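Local coordinates for protein diphosphomevalonate decarboxylase, putative (Trypanosoma brucei, PDB 2HKE) that probably catalyses the ATP-dependent decarboxylation of (R)-5-diphosphomevalonate to isopentenyl diphosphate in the mevalonate pathway that feeds sterol and isoprenoid synthesis, at residues 264-277 with 288-300. The protein carries 1 engineered substitution. Residues are numbered along the deposited sequence; the frame is centred on the assembly and turned at random.
Sequences YATEDSYAMIRLVK and LAYTFDAGANCFL. With SO4 (sulfate ion), chain D.
Tyr290 sets CG between its backbone N and carbonyl carbon (chi1 60°), and Ile273 holds CG1 anti to its own carbonyl carbon (chi1 -70°); with these torsions Ile273 CG1 sits over the middle of the Tyr290 ring, a CH-pi contact 4.0 Å from the centroid. CG2 of the same isoleucine rests near the phenol oxygen, which is hydrogen-bonded to Asp249 OD1 of helix 237-256, while CG1 also meets Phe292 CE1 at 3.5 Å. One turn on, Val276 divides its branches: CG1 lies 3.8 Å from Tyr290 CD2 at the ring edge, and CG2 touches the CD2 methyls of both Leu288 and Leu300. Met272 CE reaches to 3.9 Å from Cys298 SG. Polar contact is concentrated at the helix start, where Thr266 and Ser269 form a capping box. Ser269 OG accepts from Thr266 N and donates to Ala296 O (2.9 Å), in the carbonyl plane on a lone pair, so one buried hydroxyl ties the cap to the loop between the strands. Beyond it, the Tyr264 ring lies against Ala294, whose O stands over one face. This illustrates helix-on-sheet packing: helix 267-283 packs lengthwise on the edge hairpin 288-303, nearly antiparallel to strand 288-291, in the five-stranded sheet of the GHMP-type C-terminal domain.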
loop_
_atom_site.group_PDB
_atom_site.type_symbol
_atom_site.label_atom_id
_atom_site.label_comp_id
_atom_site.label_asym_id
_atom_site.label_seq_id
_atom_site.Cartn_x
_atom_site.Cartn_y
_atom_site.Cartn_z
ATOM N N TYR A 264 -13.132 3.846 9.736
ATOM C CA TYR A 264 -11.720 4.078 9.869
ATOM C C TYR A 264 -11.371 5.568 9.781
ATOM O O TYR A 264 -10.283 5.961 10.169
ATOM C CB TYR A 264 -10.993 3.316 8.763
ATOM C CG TYR A 264 -11.146 1.828 8.837
ATOM C CD1 TYR A 264 -10.796 1.125 9.976
ATOM C CD2 TYR A 264 -11.605 1.108 7.732
ATOM C CE1 TYR A 264 -10.920 -0.291 10.019
ATOM C CE2 TYR A 264 -11.728 -0.268 7.771
ATOM C CZ TYR A 264 -11.347 -0.973 8.900
ATOM O OH TYR A 264 -11.494 -2.354 8.887
ATOM N N ALA A 265 -12.245 6.351 9.165
ATOM C CA ALA A 265 -12.010 7.791 8.964
ATOM C C ALA A 265 -12.341 8.560 10.236
ATOM O O ALA A 265 -13.208 8.154 11.000
ATOM C CB ALA A 265 -12.846 8.266 7.869
ATOM N N THR A 266 -11.611 9.647 10.457
ATOM C CA THR A 266 -11.891 10.591 11.529
ATOM C C THR A 266 -12.381 11.884 10.920
ATOM O O THR A 266 -12.404 12.042 9.705
ATOM C CB THR A 266 -10.630 10.895 12.287
ATOM O OG1 THR A 266 -9.712 11.576 11.402
ATOM C CG2 THR A 266 -9.991 9.614 12.873
ATOM N N GLU A 267 -12.708 12.866 11.752
ATOM C CA GLU A 267 -13.150 14.135 11.156
ATOM C C GLU A 267 -11.986 14.838 10.460
ATOM O O GLU A 267 -12.202 15.702 9.611
ATOM C CB GLU A 267 -13.752 15.038 12.203
ATOM C CG GLU A 267 -15.175 14.578 12.683
ATOM C CD GLU A 267 -16.240 14.613 11.593
ATOM O OE1 GLU A 267 -16.160 15.474 10.663
ATOM O OE2 GLU A 267 -17.180 13.756 11.644
ATOM N N ASP A 268 -10.765 14.561 10.893
ATOM C CA ASP A 268 -9.583 15.086 10.164
ATOM C C ASP A 268 -9.544 14.521 8.740
ATOM O O ASP A 268 -9.319 15.272 7.781
ATOM C CB ASP A 268 -8.292 14.730 10.858
ATOM C CG ASP A 268 -8.026 15.547 12.090
ATOM O OD1 ASP A 268 -8.610 16.614 12.276
ATOM O OD2 ASP A 268 -7.206 15.073 12.887
ATOM N N SER A 269 -9.775 13.215 8.609
ATOM C CA SER A 269 -9.944 12.592 7.280
ATOM C C SER A 269 -10.965 13.323 6.426
ATOM O O SER A 269 -10.707 13.656 5.261
ATOM C CB SER A 269 -10.374 11.127 7.410
ATOM O OG SER A 269 -9.471 10.421 8.210
ATOM N N TYR A 270 -12.152 13.545 6.991
ATOM C CA TYR A 270 -13.230 14.195 6.269
ATOM C C TYR A 270 -12.916 15.638 5.950
ATOM O O TYR A 270 -13.265 16.128 4.861
ATOM C CB TYR A 270 -14.582 14.098 7.014
ATOM C CG TYR A 270 -15.063 12.694 7.270
ATOM C CD1 TYR A 270 -15.195 11.784 6.229
ATOM C CD2 TYR A 270 -15.377 12.267 8.561
ATOM C CE1 TYR A 270 -15.634 10.484 6.457
ATOM C CE2 TYR A 270 -15.816 10.951 8.800
ATOM C CZ TYR A 270 -15.961 10.086 7.752
ATOM O OH TYR A 270 -16.397 8.803 7.992
ATOM N N ALA A 271 -12.207 16.313 6.855
ATOM C CA ALA A 271 -11.803 17.674 6.550
ATOM C C ALA A 271 -10.802 17.694 5.368
ATOM O O ALA A 271 -10.822 18.603 4.560
ATOM C CB ALA A 271 -11.161 18.288 7.759
ATOM N N MET A 272 -9.923 16.699 5.310
ATOM C CA MET A 272 -8.983 16.582 4.183
ATOM C C MET A 272 -9.722 16.392 2.886
ATOM O O MET A 272 -9.351 16.984 1.870
ATOM C CB MET A 272 -7.935 15.480 4.432
ATOM C CG MET A 272 -6.776 15.938 5.305
ATOM S SD MET A 272 -5.713 17.210 4.631
ATOM C CE MET A 272 -4.861 16.290 3.295
ATOM N N ILE A 273 -10.801 15.613 2.901
ATOM C CA ILE A 273 -11.584 15.416 1.707
ATOM C C ILE A 273 -12.176 16.772 1.297
ATOM O O ILE A 273 -12.066 17.164 0.160
ATOM C CB ILE A 273 -12.685 14.389 1.930
ATOM C CG1 ILE A 273 -12.097 12.985 2.094
ATOM C CG2 ILE A 273 -13.746 14.497 0.831
ATOM C CD1 ILE A 273 -13.117 11.964 2.511
ATOM N N ARG A 274 -12.803 17.476 2.246
ATOM C CA ARG A 274 -13.381 18.775 1.950
ATOM C C ARG A 274 -12.353 19.756 1.413
ATOM O O ARG A 274 -12.672 20.522 0.479
ATOM C CB ARG A 274 -14.064 19.374 3.190
ATOM C CG ARG A 274 -15.208 18.547 3.647
ATOM C CD ARG A 274 -16.236 19.351 4.457
ATOM N NE ARG A 274 -15.617 20.179 5.481
ATOM C CZ ARG A 274 -15.216 19.738 6.663
ATOM N NH1 ARG A 274 -15.372 18.473 6.986
ATOM N NH2 ARG A 274 -14.677 20.586 7.533
ATOM N N LEU A 275 -11.148 19.736 1.991
ATOM C CA LEU A 275 -10.067 20.648 1.592
ATOM C C LEU A 275 -9.592 20.385 0.159
ATOM O O LEU A 275 -9.433 21.321 -0.667
ATOM C CB LEU A 275 -8.906 20.504 2.566
ATOM C CG LEU A 275 -7.725 21.438 2.386
ATOM C CD1 LEU A 275 -8.137 22.916 2.185
ATOM C CD2 LEU A 275 -6.801 21.282 3.566
ATOM N N VAL A 276 -9.369 19.129 -0.164
ATOM C CA VAL A 276 -8.946 18.810 -1.521
ATOM C C VAL A 276 -10.015 19.272 -2.492
ATOM O O VAL A 276 -9.706 19.882 -3.528
ATOM C CB VAL A 276 -8.663 17.311 -1.679
ATOM C CG1 VAL A 276 -8.475 16.929 -3.142
ATOM C CG2 VAL A 276 -7.482 16.946 -0.779
ATOM N N LYS A 277 -11.278 18.962 -2.190
ATOM C CA LYS A 277 -12.373 19.369 -3.060
ATOM C C LYS A 277 -12.445 20.879 -3.249
ATOM O O LYS A 277 -12.631 21.377 -4.370
ATOM C CB LYS A 277 -13.704 18.855 -2.508
ATOM C CG LYS A 277 -13.871 17.360 -2.704
ATOM C CD LYS A 277 -15.192 16.909 -2.092
ATOM C CE LYS A 277 -15.428 15.438 -2.342
ATOM N NZ LYS A 277 -16.684 15.026 -1.653
ATOM N N LEU A 288 -5.500 17.852 -7.530
ATOM C CA LEU A 288 -5.071 17.131 -6.312
ATOM C C LEU A 288 -6.107 16.050 -6.071
ATOM O O LEU A 288 -7.291 16.317 -6.191
ATOM C CB LEU A 288 -4.961 18.094 -5.105
ATOM C CG LEU A 288 -4.461 17.556 -3.772
ATOM C CD1 LEU A 288 -2.994 16.942 -3.902
ATOM C CD2 LEU A 288 -4.495 18.643 -2.675
ATOM N N ALA A 289 -5.660 14.823 -5.781
ATOM C CA ALA A 289 -6.543 13.721 -5.460
ATOM C C ALA A 289 -6.207 13.157 -4.115
ATOM O O ALA A 289 -5.031 13.146 -3.711
ATOM C CB ALA A 289 -6.425 12.575 -6.512
ATOM N N TYR A 290 -7.245 12.714 -3.392
ATOM C CA TYR A 290 -7.096 11.985 -2.114
ATOM C C TYR A 290 -7.447 10.505 -2.335
ATOM O O TYR A 290 -8.225 10.158 -3.230
ATOM C CB TYR A 290 -7.978 12.579 -1.012
ATOM C CG TYR A 290 -9.444 12.562 -1.323
ATOM C CD1 TYR A 290 -10.191 11.364 -1.228
ATOM C CD2 TYR A 290 -10.093 13.728 -1.776
ATOM C CE1 TYR A 290 -11.560 11.364 -1.593
ATOM C CE2 TYR A 290 -11.439 13.728 -2.101
ATOM C CZ TYR A 290 -12.170 12.549 -1.988
ATOM O OH TYR A 290 -13.508 12.596 -2.351
ATOM N N THR A 291 -6.883 9.655 -1.479
ATOM C CA THR A 291 -7.412 8.335 -1.267
ATOM C C THR A 291 -7.119 7.908 0.160
ATOM O O THR A 291 -6.076 8.239 0.690
ATOM C CB THR A 291 -6.941 7.318 -2.303
ATOM O OG1 THR A 291 -7.743 6.149 -2.181
ATOM C CG2 THR A 291 -5.481 6.917 -2.109
ATOM N N PHE A 292 -8.080 7.220 0.769
ATOM C CA PHE A 292 -7.940 6.574 2.048
ATOM C C PHE A 292 -8.027 5.073 1.844
ATOM O O PHE A 292 -8.809 4.618 1.017
ATOM C CB PHE A 292 -9.072 7.028 3.018
ATOM C CG PHE A 292 -9.033 8.508 3.315
ATOM C CD1 PHE A 292 -9.524 9.400 2.394
ATOM C CD2 PHE A 292 -8.458 9.004 4.488
ATOM C CE1 PHE A 292 -9.498 10.753 2.614
ATOM C CE2 PHE A 292 -8.402 10.350 4.705
ATOM C CZ PHE A 292 -8.901 11.233 3.773
ATOM N N ASP A 293 -7.255 4.322 2.622
ATOM C CA ASP A 293 -7.222 2.847 2.520
ATOM C C ASP A 293 -7.467 2.154 3.883
ATOM O O ASP A 293 -6.581 1.567 4.481
ATOM C CB ASP A 293 -5.866 2.433 1.926
ATOM C CG ASP A 293 -5.948 1.203 0.972
ATOM O OD1 ASP A 293 -6.831 1.134 0.088
ATOM O OD2 ASP A 293 -5.128 0.261 1.155
ATOM N N ALA A 294 -8.672 2.174 4.397
ATOM C CA ALA A 294 -8.927 1.398 5.655
ATOM C C ALA A 294 -8.168 1.970 6.847
ATOM O O ALA A 294 -7.648 1.261 7.724
ATOM C CB ALA A 294 -8.653 -0.142 5.513
ATOM N N GLY A 295 -8.106 3.288 6.868
ATOM C CA GLY A 295 -7.401 4.003 7.911
ATOM C C GLY A 295 -7.741 5.459 7.761
ATOM O O GLY A 295 -8.488 5.829 6.852
ATOM N N ALA A 296 -7.189 6.282 8.646
ATOM C CA ALA A 296 -7.481 7.692 8.664
ATOM C C ALA A 296 -6.516 8.485 7.778
ATOM O O ALA A 296 -6.802 9.619 7.462
ATOM C CB ALA A 296 -7.396 8.243 10.105
ATOM N N ASN A 297 -5.364 7.915 7.441
ATOM C CA ASN A 297 -4.334 8.676 6.705
ATOM C C ASN A 297 -4.836 9.005 5.317
ATOM O O ASN A 297 -5.511 8.178 4.688
ATOM C CB ASN A 297 -3.042 7.883 6.548
ATOM C CG ASN A 297 -2.379 7.516 7.851
ATOM O OD1 ASN A 297 -2.518 8.190 8.854
ATOM N ND2 ASN A 297 -1.601 6.425 7.813
ATOM N N CYS A 298 -4.486 10.186 4.849
ATOM C CA CYS A 298 -4.878 10.656 3.560
ATOM C C CYS A 298 -3.696 10.584 2.586
ATOM O O CYS A 298 -2.704 11.369 2.665
ATOM C CB CYS A 298 -5.361 12.072 3.666
ATOM S SG CYS A 298 -6.077 12.733 2.141
ATOM N N PHE A 299 -3.821 9.678 1.635
ATOM C CA PHE A 299 -2.858 9.616 0.538
ATOM C C PHE A 299 -3.290 10.664 -0.452
ATOM O O PHE A 299 -4.493 11.002 -0.528
ATOM C CB PHE A 299 -2.852 8.234 -0.057
ATOM C CG PHE A 299 -2.022 7.269 0.725
ATOM C CD1 PHE A 299 -2.548 6.622 1.831
ATOM C CD2 PHE A 299 -0.684 7.073 0.387
ATOM C CE1 PHE A 299 -1.731 5.736 2.577
ATOM C CE2 PHE A 299 0.139 6.185 1.096
ATOM C CZ PHE A 299 -0.412 5.511 2.189
ATOM N N LEU A 300 -2.330 11.264 -1.144
ATOM C CA LEU A 300 -2.638 12.319 -2.095
ATOM C C LEU A 300 -1.860 12.031 -3.336
ATOM O O LEU A 300 -0.708 11.585 -3.235
ATOM C CB LEU A 300 -2.181 13.672 -1.553
ATOM C CG LEU A 300 -2.910 14.128 -0.315
ATOM C CD1 LEU A 300 -2.064 15.162 0.421
ATOM C CD2 LEU A 300 -4.330 14.687 -0.675
HETATM S S SO4 D . -16.519 23.676 5.240
HETATM O O1 SO4 D . -17.868 23.629 5.791
HETATM O O2 SO4 D . -16.233 25.024 4.801
HETATM O O3 SO4 D . -15.589 23.251 6.291
HETATM O O4 SO4 D . -16.473 22.735 4.130
#